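Local coordinates for GTPase-activating protein skywalker (Drosophila melanogaster, PDB 5HJQ) that activates the GTPase activity of Rab35 to control synaptic vesicle protein recycling, and binds phosphoinositides through its TBC domain, at residues A[224-232]-A[293-301]; A[176-187]-A[210-218]. All coordinates share one frame; numbering follows the deposited sequence.

Overall arrangement
Both contacts lie in the TBC domain, an all-helical Rab-GAP fold. After four earlier helices the chain runs along helix 171-187, passes through helix 197-204 and returns as helix 210-221, and contact 2 closes this short excursion by pairing 176-187 with 210-218. The loop 224-232 follows directly, and contact 1 joins it to the junction of helices 284-297 and 300-317 after a mostly helical detour. The two closures therefore follow one another without nesting or crossing. Their centres are about 17 Å apart, yet they meet where Ile-229 packs on Leu-217. Contact 1 supplies Glu-297 and Lys-300 to the inositol trisphosphate pocket; contact 2 lies away from it.

Contact 1: A[224-232]-A[293-301]; sequences KEKVFINQT and CYFHEGIKV. With I3P (D-myo-inositol-1,4,5-triphosphate), chain B.
The hydroxyl of Tyr-294 donates to the backbone O of Phe-228, with Tyr-294 OH 2.6 Å from that oxygen and above its carbonyl plane. In this all-helical TBC domain the bond ties the loop 224-232 to the bend between helices 284-297 and 300-317. The Tyr-294 side chain, with CG opposite the backbone N (chi1 166°), offers a ring face to the edge of Phe-228, a T-shaped pair with planes at 83°. A phenylalanine in place of Tyr-294 would keep the ring but would probably leave the Phe-228 carbonyl without this donor. The long, flexible Lys-226 brings its CD against Glu-297 O, and its NZ makes a weak bond there. Glu-297 OE1 pairs with Arg-102, which, like Lys-98, Arg-304 and Arg-358, binds the inositol trisphosphate. Lys-300, from the next helix, also belongs to this pocket, though the exact place of its NZ is less certain. Gly-298 leaves the helix with positive phi; a CB there would jam against the preceding carbonyl and crowd Val-227 O, so the position calls for glycine. Next to it, Ile-299 CG2 lies 4.2 Å from Val-227 CB, and Ile-299 N donates to Val-227 O at 3.0 Å.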
loop_
_atom_site.group_PDB
_atom_site.type_symbol
_atom_site.label_atom_id
_atom_site.label_comp_id
_atom_site.label_asym_id
_atom_site.label_seq_id
_atom_site.Cartn_x
_atom_site.Cartn_y
_atom_site.Cartn_z
ATOM N N LYS A 224 4.980 0.484 -16.692
ATOM C CA LYS A 224 5.815 -0.467 -17.419
ATOM C C LYS A 224 7.213 -0.583 -16.818
ATOM O O LYS A 224 7.862 -1.622 -16.938
ATOM C CB LYS A 224 5.901 -0.065 -18.892
ATOM C CG LYS A 224 4.795 0.889 -19.325
ATOM C CD LYS A 224 5.105 1.575 -20.652
ATOM C CE LYS A 224 4.002 2.562 -21.028
ATOM N NZ LYS A 224 2.657 1.924 -21.108
ATOM N N GLU A 225 7.669 0.483 -16.166
ATOM C CA GLU A 225 8.966 0.466 -15.499
ATOM C C GLU A 225 8.825 0.125 -14.018
ATOM O O GLU A 225 9.268 -0.932 -13.568
ATOM C CB GLU A 225 9.673 1.813 -15.660
ATOM C CG GLU A 225 11.066 1.857 -15.038
ATOM C CD GLU A 225 11.763 3.193 -15.227
ATOM O OE1 GLU A 225 11.153 4.114 -15.813
ATOM O OE2 GLU A 225 12.924 3.319 -14.785
ATOM N N LYS A 226 8.210 1.032 -13.265
ATOM C CA LYS A 226 8.030 0.845 -11.830
ATOM C C LYS A 226 6.884 -0.108 -11.521
ATOM O O LYS A 226 5.907 -0.185 -12.265
ATOM C CB LYS A 226 7.785 2.187 -11.138
ATOM C CG LYS A 226 9.026 3.051 -10.998
ATOM C CD LYS A 226 8.736 4.296 -10.177
ATOM C CE LYS A 226 9.998 5.108 -9.944
ATOM N NZ LYS A 226 11.071 4.292 -9.309
ATOM N N VAL A 227 7.015 -0.830 -10.412
ATOM C CA VAL A 227 5.981 -1.751 -9.958
ATOM C C VAL A 227 5.196 -1.138 -8.802
ATOM O O VAL A 227 5.783 -0.612 -7.858
ATOM C CB VAL A 227 6.584 -3.100 -9.511
ATOM C CG1 VAL A 227 5.494 -4.033 -9.012
ATOM C CG2 VAL A 227 7.367 -3.742 -10.653
ATOM N N PHE A 228 3.870 -1.204 -8.880
ATOM C CA PHE A 228 3.009 -0.668 -7.832
ATOM C C PHE A 228 2.076 -1.743 -7.292
ATOM O O PHE A 228 2.049 -2.020 -6.093
ATOM C CB PHE A 228 2.182 0.515 -8.357
ATOM C CG PHE A 228 3.006 1.702 -8.754
ATOM C CD1 PHE A 228 3.533 1.801 -10.031
ATOM C CD2 PHE A 228 3.261 2.717 -7.849
ATOM C CE1 PHE A 228 4.295 2.893 -10.397
ATOM C CE2 PHE A 228 4.025 3.811 -8.208
ATOM C CZ PHE A 228 4.543 3.898 -9.484
ATOM N N ILE A 229 1.310 -2.340 -8.197
ATOM C CA ILE A 229 0.262 -3.278 -7.826
ATOM C C ILE A 229 0.432 -4.611 -8.561
ATOM O O ILE A 229 0.360 -4.665 -9.790
ATOM C CB ILE A 229 -1.131 -2.689 -8.128
ATOM C CG1 ILE A 229 -1.411 -1.475 -7.237
ATOM C CG2 ILE A 229 -2.205 -3.726 -7.918
ATOM C CD1 ILE A 229 -2.636 -0.684 -7.662
ATOM N N ASN A 230 0.668 -5.681 -7.810
ATOM C CA ASN A 230 0.831 -7.002 -8.411
ATOM C C ASN A 230 -0.502 -7.534 -8.919
ATOM O O ASN A 230 -1.524 -7.398 -8.249
ATOM C CB ASN A 230 1.457 -7.974 -7.413
ATOM C CG ASN A 230 2.909 -7.650 -7.127
ATOM O OD1 ASN A 230 3.374 -7.775 -5.994
ATOM N ND2 ASN A 230 3.632 -7.214 -8.156
ATOM N N GLN A 231 -0.481 -8.146 -10.100
ATOM C CA GLN A 231 -1.713 -8.459 -10.814
ATOM C C GLN A 231 -1.963 -9.951 -11.032
ATOM O O GLN A 231 -3.097 -10.355 -11.297
ATOM C CB GLN A 231 -1.708 -7.729 -12.155
ATOM C CG GLN A 231 -1.747 -6.213 -12.002
ATOM C CD GLN A 231 -1.319 -5.486 -13.258
ATOM O OE1 GLN A 231 -1.607 -5.920 -14.375
ATOM N NE2 GLN A 231 -0.609 -4.380 -13.081
ATOM N N THR A 232 -0.918 -10.767 -10.922
ATOM C CA THR A 232 -1.082 -12.215 -11.004
ATOM C C THR A 232 -0.639 -12.874 -9.702
ATOM O O THR A 232 0.073 -12.269 -8.900
ATOM C CB THR A 232 -0.288 -12.828 -12.178
ATOM O OG1 THR A 232 1.115 -12.794 -11.888
ATOM C CG2 THR A 232 -0.561 -12.073 -13.470
ATOM N N CYS A 293 4.592 8.784 -0.615
ATOM C CA CYS A 293 5.862 8.386 -1.207
ATOM C C CYS A 293 5.684 7.231 -2.186
ATOM O O CYS A 293 6.336 7.183 -3.231
ATOM C CB CYS A 293 6.857 8.003 -0.110
ATOM S SG CYS A 293 7.174 9.332 1.082
ATOM N N TYR A 294 4.786 6.313 -1.840
ATOM C CA TYR A 294 4.511 5.127 -2.649
ATOM C C TYR A 294 4.059 5.472 -4.065
ATOM O O TYR A 294 4.516 4.858 -5.032
ATOM C CB TYR A 294 3.455 4.265 -1.953
ATOM C CG TYR A 294 2.835 3.177 -2.808
ATOM C CD1 TYR A 294 3.515 1.992 -3.061
ATOM C CD2 TYR A 294 1.559 3.329 -3.342
ATOM C CE1 TYR A 294 2.952 0.996 -3.831
ATOM C CE2 TYR A 294 0.986 2.336 -4.118
ATOM C CZ TYR A 294 1.692 1.165 -4.351
ATOM O OH TYR A 294 1.150 0.158 -5.116
ATOM N N PHE A 295 3.175 6.461 -4.185
ATOM C CA PHE A 295 2.651 6.872 -5.489
ATOM C C PHE A 295 3.723 7.529 -6.356
ATOM O O PHE A 295 3.495 7.806 -7.535
ATOM C CB PHE A 295 1.469 7.835 -5.324
ATOM C CG PHE A 295 0.227 7.188 -4.780
ATOM C CD1 PHE A 295 -0.093 5.886 -5.120
ATOM C CD2 PHE A 295 -0.615 7.880 -3.924
ATOM C CE1 PHE A 295 -1.232 5.284 -4.622
ATOM C CE2 PHE A 295 -1.758 7.280 -3.420
ATOM C CZ PHE A 295 -2.062 5.978 -3.768
ATOM N N HIS A 296 4.889 7.778 -5.768
ATOM C CA HIS A 296 5.994 8.405 -6.483
ATOM C C HIS A 296 7.125 7.413 -6.744
ATOM O O HIS A 296 7.667 7.352 -7.848
ATOM C CB HIS A 296 6.520 9.603 -5.691
ATOM C CG HIS A 296 7.564 10.401 -6.413
ATOM N ND1 HIS A 296 7.355 10.937 -7.664
ATOM C CD2 HIS A 296 8.818 10.756 -6.052
ATOM C CE1 HIS A 296 8.443 11.583 -8.050
ATOM N NE2 HIS A 296 9.345 11.489 -7.088
ATOM N N GLU A 297 7.470 6.635 -5.722
ATOM C CA GLU A 297 8.606 5.720 -5.796
ATOM C C GLU A 297 8.200 4.319 -6.230
ATOM O O GLU A 297 8.885 3.691 -7.038
ATOM C CB GLU A 297 9.317 5.651 -4.445
ATOM C CG GLU A 297 9.689 7.006 -3.869
ATOM C CD GLU A 297 10.564 6.888 -2.637
ATOM O OE1 GLU A 297 11.559 6.129 -2.685
ATOM O OE2 GLU A 297 10.257 7.554 -1.624
ATOM N N GLY A 298 7.096 3.823 -5.688
ATOM C CA GLY A 298 6.632 2.491 -6.023
ATOM C C GLY A 298 6.629 1.553 -4.834
ATOM O O GLY A 298 6.644 1.995 -3.687
ATOM N N ILE A 299 6.642 0.252 -5.114
ATOM C CA ILE A 299 6.426 -0.774 -4.095
ATOM C C ILE A 299 7.600 -0.921 -3.122
ATOM O O ILE A 299 7.465 -1.531 -2.060
ATOM C CB ILE A 299 6.146 -2.148 -4.755
ATOM C CG1 ILE A 299 5.528 -3.131 -3.752
ATOM C CG2 ILE A 299 7.414 -2.713 -5.381
ATOM C CD1 ILE A 299 5.297 -4.516 -4.315
ATOM N N LYS A 300 8.753 -0.368 -3.482
ATOM C CA LYS A 300 9.931 -0.466 -2.627
ATOM C C LYS A 300 9.707 0.229 -1.291
ATOM O O LYS A 300 10.206 -0.222 -0.256
ATOM C CB LYS A 300 11.156 0.119 -3.323
ATOM C CG LYS A 300 12.447 -0.098 -2.550
ATOM C CD LYS A 300 13.659 0.256 -3.384
ATOM C CE LYS A 300 14.776 0.798 -2.515
ATOM N NZ LYS A 300 15.982 1.164 -3.309
ATOM N N VAL A 301 8.948 1.323 -1.326
ATOM C CA VAL A 301 8.550 2.035 -0.120
ATOM C C VAL A 301 7.852 1.078 0.835
ATOM O O VAL A 301 8.087 1.109 2.042
ATOM C CB VAL A 301 7.615 3.232 -0.447
ATOM C CG1 VAL A 301 6.949 3.765 0.817
ATOM C CG2 VAL A 301 8.388 4.336 -1.152
HETATM C C1 I3P B . 20.159 3.345 -2.509
HETATM C C2 I3P B . 21.093 3.649 -3.667
HETATM C C3 I3P B . 20.434 3.417 -5.028
HETATM C C4 I3P B . 18.922 3.621 -5.122
HETATM C C5 I3P B . 18.129 3.919 -3.853
HETATM C C6 I3P B . 18.973 4.253 -2.615
HETATM O O1 I3P B . 20.777 3.574 -1.229
HETATM O O2 I3P B . 21.484 4.988 -3.587
HETATM O O3 I3P B . 21.052 4.281 -5.978
HETATM O O4 I3P B . 18.371 2.428 -5.713
HETATM O O5 I3P B . 17.266 4.999 -4.113
HETATM O O6 I3P B . 18.185 4.108 -1.439
HETATM P P1 I3P B . 22.354 3.362 -1.002
HETATM O O11 I3P B . 23.111 4.453 -1.673
HETATM O O12 I3P B . 22.641 3.417 0.482
HETATM O O13 I3P B . 22.799 1.991 -1.544
HETATM P P4 I3P B . 17.757 2.536 -7.194
HETATM O O41 I3P B . 18.012 3.920 -7.741
HETATM O O42 I3P B . 16.250 2.277 -7.130
HETATM O O43 I3P B . 18.423 1.481 -8.108
HETATM P P5 I3P B . 15.937 5.148 -3.281
HETATM O O51 I3P B . 15.038 6.120 -3.952
HETATM O O52 I3P B . 15.241 3.813 -3.196
HETATM O O53 I3P B . 16.243 5.641 -1.890
#

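Contact 2: A[176-187]-A[210-218]; sequences VADRIVNVLGYD and EEEAYICLA
Two helices of the TBC domain, 171-187 and 210-221, pack here with knobs-into-holes contacts, their segment axes 10.3 Å apart and crossing at -39°. Glu-210 and Arg-179 meet at one end. The guanidinium grips the carboxylate side-on, one nitrogen to each oxygen: Arg-179 NE lies 2.6 Å from Glu-210 OE2, and Arg-179 NH2 lies 2.8 Å from Glu-210 OE1. The second bond is nearly straight (172°) and lies in the guanidinium plane; the first is more bent and tilted from it. Both oxygens are met on their syn sides. A turn at chi3 (68°) in the otherwise extended arginine brings its NE edge round to the acid. Val-176 CG1 lies alongside the Glu-210 chain, against CB and CG and also close to the carboxylate oxygen OE1, so the glutamate's methylenes add apolar contact to its charge.

Further along, Ile-180 is a knob among Glu-210, Ala-213, Tyr-214 and Leu-217. Its CD1 rests 3.8 Å from Ala-213 CB, where a small residue makes room for the branch, and its CG2 touches Leu-217 CD1 at 3.6 Å. The two branches of Ile-180 thus let it touch Ala-213 and Leu-217 at once. Tyr-214 is the answering knob, set among Ile-180, Val-183, Leu-184 and Asp-187. Leu-184 splits its two methyls between partners: CD2 approaches Tyr-214 CE1 obliquely at 3.6 Å, and CD1 meets Leu-217 CB at 3.8 Å.

Helix 134-143 adds Tyr-135, whose hydroxyl hydrogen-bonds Glu-210 OE2 and whose ring meets that of Tyr-214. Buried Arg-179 thus has its charge matched by a carboxylate held by three bonds, which probably favours the ionised form of Glu-210 and fixes its rotation, while mostly apolar contacts, through Ile-180, Leu-184, Leu-217 and the Tyr-214 ring, make up most of the rest.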
loop_
_atom_site.group_PDB
_atom_site.type_symbol
_atom_site.label_atom_id
_atom_site.label_comp_id
_atom_site.label_asym_id
_atom_site.label_seq_id
_atom_site.Cartn_x
_atom_site.Cartn_y
_atom_site.Cartn_z
ATOM N N VAL A 176 -18.840 2.934 -4.651
ATOM C CA VAL A 176 -18.052 3.549 -5.710
ATOM C C VAL A 176 -16.787 2.729 -5.964
ATOM O O VAL A 176 -16.417 2.471 -7.113
ATOM C CB VAL A 176 -17.676 5.001 -5.355
ATOM C CG1 VAL A 176 -16.547 5.492 -6.237
ATOM C CG2 VAL A 176 -18.894 5.908 -5.465
ATOM N N ALA A 177 -16.131 2.326 -4.880
ATOM C CA ALA A 177 -14.962 1.456 -4.959
ATOM C C ALA A 177 -15.300 0.180 -5.719
ATOM O O ALA A 177 -14.561 -0.235 -6.612
ATOM C CB ALA A 177 -14.450 1.126 -3.567
ATOM N N ASP A 178 -16.431 -0.423 -5.366
ATOM C CA ASP A 178 -16.906 -1.630 -6.031
ATOM C C ASP A 178 -17.088 -1.410 -7.526
ATOM O O ASP A 178 -16.821 -2.306 -8.328
ATOM C CB ASP A 178 -18.224 -2.105 -5.414
ATOM C CG ASP A 178 -18.086 -2.466 -3.949
ATOM O OD1 ASP A 178 -16.975 -2.864 -3.537
ATOM O OD2 ASP A 178 -19.089 -2.357 -3.210
ATOM N N ARG A 179 -17.540 -0.218 -7.900
ATOM C CA ARG A 179 -17.733 0.103 -9.308
ATOM C C ARG A 179 -16.397 0.248 -10.029
ATOM O O ARG A 179 -16.248 -0.201 -11.165
ATOM C CB ARG A 179 -18.561 1.382 -9.470
ATOM C CG ARG A 179 -18.746 1.801 -10.919
ATOM C CD ARG A 179 -19.996 2.649 -11.109
ATOM N NE ARG A 179 -19.892 3.957 -10.469
ATOM C CZ ARG A 179 -20.870 4.854 -10.452
ATOM N NH1 ARG A 179 -22.028 4.583 -11.037
ATOM N NH2 ARG A 179 -20.694 6.023 -9.850
ATOM N N ILE A 180 -15.430 0.875 -9.368
ATOM C CA ILE A 180 -14.118 1.089 -9.971
ATOM C C ILE A 180 -13.401 -0.230 -10.261
ATOM O O ILE A 180 -12.878 -0.429 -11.359
ATOM C CB ILE A 180 -13.216 1.960 -9.076
ATOM C CG1 ILE A 180 -13.797 3.367 -8.934
ATOM C CG2 ILE A 180 -11.815 2.042 -9.659
ATOM C CD1 ILE A 180 -12.867 4.331 -8.223
ATOM N N VAL A 181 -13.379 -1.131 -9.282
ATOM C CA VAL A 181 -12.682 -2.405 -9.449
ATOM C C VAL A 181 -13.383 -3.279 -10.489
ATOM O O VAL A 181 -12.741 -4.080 -11.169
ATOM C CB VAL A 181 -12.557 -3.177 -8.113
ATOM C CG1 VAL A 181 -11.747 -2.373 -7.110
ATOM C CG2 VAL A 181 -13.927 -3.510 -7.544
ATOM N N ASN A 182 -14.697 -3.114 -10.620
ATOM C CA ASN A 182 -15.449 -3.807 -11.660
ATOM C C ASN A 182 -15.022 -3.326 -13.035
ATOM O O ASN A 182 -14.812 -4.127 -13.946
ATOM C CB ASN A 182 -16.953 -3.600 -11.477
ATOM C CG ASN A 182 -17.598 -4.706 -10.661
ATOM O OD1 ASN A 182 -18.220 -5.616 -11.210
ATOM N ND2 ASN A 182 -17.454 -4.633 -9.344
ATOM N N VAL A 183 -14.897 -2.010 -13.172
ATOM C CA VAL A 183 -14.447 -1.398 -14.415
ATOM C C VAL A 183 -13.024 -1.834 -14.752
ATOM O O VAL A 183 -12.733 -2.201 -15.892
ATOM C CB VAL A 183 -14.507 0.142 -14.337
ATOM C CG1 VAL A 183 -13.791 0.765 -15.523
ATOM C CG2 VAL A 183 -15.956 0.619 -14.268
ATOM N N LEU A 184 -12.145 -1.793 -13.755
ATOM C CA LEU A 184 -10.759 -2.213 -13.935
ATOM C C LEU A 184 -10.682 -3.661 -14.396
ATOM O O LEU A 184 -9.980 -3.971 -15.357
ATOM C CB LEU A 184 -9.968 -2.023 -12.642
ATOM C CG LEU A 184 -9.513 -0.577 -12.423
ATOM C CD1 LEU A 184 -8.823 -0.406 -11.083
ATOM C CD2 LEU A 184 -8.599 -0.137 -13.557
ATOM N N GLY A 185 -11.426 -4.536 -13.723
ATOM C CA GLY A 185 -11.493 -5.937 -14.103
ATOM C C GLY A 185 -12.007 -6.122 -15.518
ATOM O O GLY A 185 -11.622 -7.062 -16.215
ATOM N N TYR A 186 -12.872 -5.209 -15.947
ATOM C CA TYR A 186 -13.455 -5.258 -17.284
ATOM C C TYR A 186 -12.479 -4.790 -18.362
ATOM O O TYR A 186 -12.436 -5.356 -19.455
ATOM C CB TYR A 186 -14.725 -4.408 -17.330
ATOM C CG TYR A 186 -15.318 -4.238 -18.713
ATOM C CD1 TYR A 186 -15.835 -5.326 -19.410
ATOM C CD2 TYR A 186 -15.379 -2.984 -19.312
ATOM C CE1 TYR A 186 -16.389 -5.166 -20.672
ATOM C CE2 TYR A 186 -15.933 -2.813 -20.570
ATOM C CZ TYR A 186 -16.435 -3.907 -21.245
ATOM O OH TYR A 186 -16.983 -3.748 -22.499
ATOM N N ASP A 187 -11.701 -3.757 -18.055
ATOM C CA ASP A 187 -10.790 -3.172 -19.034
ATOM C C ASP A 187 -9.399 -3.803 -18.967
ATOM O O ASP A 187 -8.641 -3.759 -19.937
ATOM C CB ASP A 187 -10.684 -1.659 -18.827
ATOM C CG ASP A 187 -10.101 -0.947 -20.030
ATOM O OD1 ASP A 187 -10.525 -1.247 -21.166
ATOM O OD2 ASP A 187 -9.212 -0.090 -19.842
ATOM N N GLU A 210 -14.339 9.803 -7.940
ATOM C CA GLU A 210 -14.374 8.439 -8.447
ATOM C C GLU A 210 -13.562 8.275 -9.726
ATOM O O GLU A 210 -12.788 7.326 -9.861
ATOM C CB GLU A 210 -15.821 8.011 -8.696
ATOM C CG GLU A 210 -15.969 6.781 -9.573
ATOM C CD GLU A 210 -17.369 6.199 -9.524
ATOM O OE1 GLU A 210 -18.218 6.762 -8.799
ATOM O OE2 GLU A 210 -17.618 5.182 -10.207
ATOM N N GLU A 211 -13.744 9.202 -10.659
ATOM C CA GLU A 211 -13.054 9.134 -11.941
ATOM C C GLU A 211 -11.555 9.373 -11.789
ATOM O O GLU A 211 -10.751 8.735 -12.466
ATOM C CB GLU A 211 -13.641 10.139 -12.934
ATOM C CG GLU A 211 -12.981 10.075 -14.301
ATOM C CD GLU A 211 -13.643 10.978 -15.316
ATOM O OE1 GLU A 211 -14.401 11.882 -14.905
ATOM O OE2 GLU A 211 -13.400 10.785 -16.528
ATOM N N GLU A 212 -11.180 10.293 -10.907
ATOM C CA GLU A 212 -9.769 10.567 -10.662
ATOM C C GLU A 212 -9.074 9.365 -10.021
ATOM O O GLU A 212 -7.943 9.031 -10.377
ATOM C CB GLU A 212 -9.604 11.802 -9.780
ATOM C CG GLU A 212 -9.610 13.102 -10.555
ATOM C CD GLU A 212 -9.641 14.324 -9.656
ATOM O OE1 GLU A 212 -10.484 14.361 -8.734
ATOM O OE2 GLU A 212 -8.821 15.246 -9.871
ATOM N N ALA A 213 -9.758 8.726 -9.076
ATOM C CA ALA A 213 -9.255 7.513 -8.443
ATOM C C ALA A 213 -8.974 6.452 -9.493
ATOM O O ALA A 213 -7.922 5.817 -9.474
ATOM C CB ALA A 213 -10.246 6.995 -7.415
ATOM N N TYR A 214 -9.913 6.278 -10.419
ATOM C CA TYR A 214 -9.741 5.325 -11.506
ATOM C C TYR A 214 -8.487 5.610 -12.319
ATOM O O TYR A 214 -7.682 4.711 -12.570
ATOM C CB TYR A 214 -10.947 5.331 -12.444
ATOM C CG TYR A 214 -10.641 4.664 -13.766
ATOM C CD1 TYR A 214 -10.603 3.281 -13.869
ATOM C CD2 TYR A 214 -10.368 5.414 -14.906
ATOM C CE1 TYR A 214 -10.314 2.659 -15.064
ATOM C CE2 TYR A 214 -10.076 4.798 -16.111
ATOM C CZ TYR A 214 -10.048 3.417 -16.179
ATOM O OH TYR A 214 -9.763 2.784 -17.367
ATOM N N ILE A 215 -8.336 6.864 -12.736
ATOM C CA ILE A 215 -7.221 7.264 -13.589
ATOM C C ILE A 215 -5.878 7.068 -12.877
ATOM O O ILE A 215 -4.874 6.723 -13.504
ATOM C CB ILE A 215 -7.367 8.729 -14.047
ATOM C CG1 ILE A 215 -8.650 8.908 -14.863
ATOM C CG2 ILE A 215 -6.172 9.151 -14.876
ATOM C CD1 ILE A 215 -8.922 10.355 -15.283
ATOM N N CYS A 216 -5.863 7.273 -11.563
ATOM C CA CYS A 216 -4.687 6.933 -10.764
ATOM C C CYS A 216 -4.376 5.444 -10.850
ATOM O O CYS A 216 -3.244 5.048 -11.129
ATOM C CB CYS A 216 -4.885 7.329 -9.302
ATOM S SG CYS A 216 -4.718 9.083 -8.986
ATOM N N LEU A 217 -5.397 4.627 -10.612
ATOM C CA LEU A 217 -5.255 3.175 -10.603
ATOM C C LEU A 217 -4.780 2.621 -11.940
ATOM O O LEU A 217 -3.864 1.800 -11.985
ATOM C CB LEU A 217 -6.582 2.522 -10.216
ATOM C CG LEU A 217 -6.946 2.673 -8.741
ATOM C CD1 LEU A 217 -8.451 2.677 -8.533
ATOM C CD2 LEU A 217 -6.288 1.569 -7.925
ATOM N N ALA A 218 -5.407 3.068 -13.024
ATOM C CA ALA A 218 -5.036 2.614 -14.359
ATOM C C ALA A 218 -3.610 3.032 -14.698
ATOM O O ALA A 218 -2.921 2.355 -15.461
ATOM C CB ALA A 218 -6.007 3.154 -15.393
#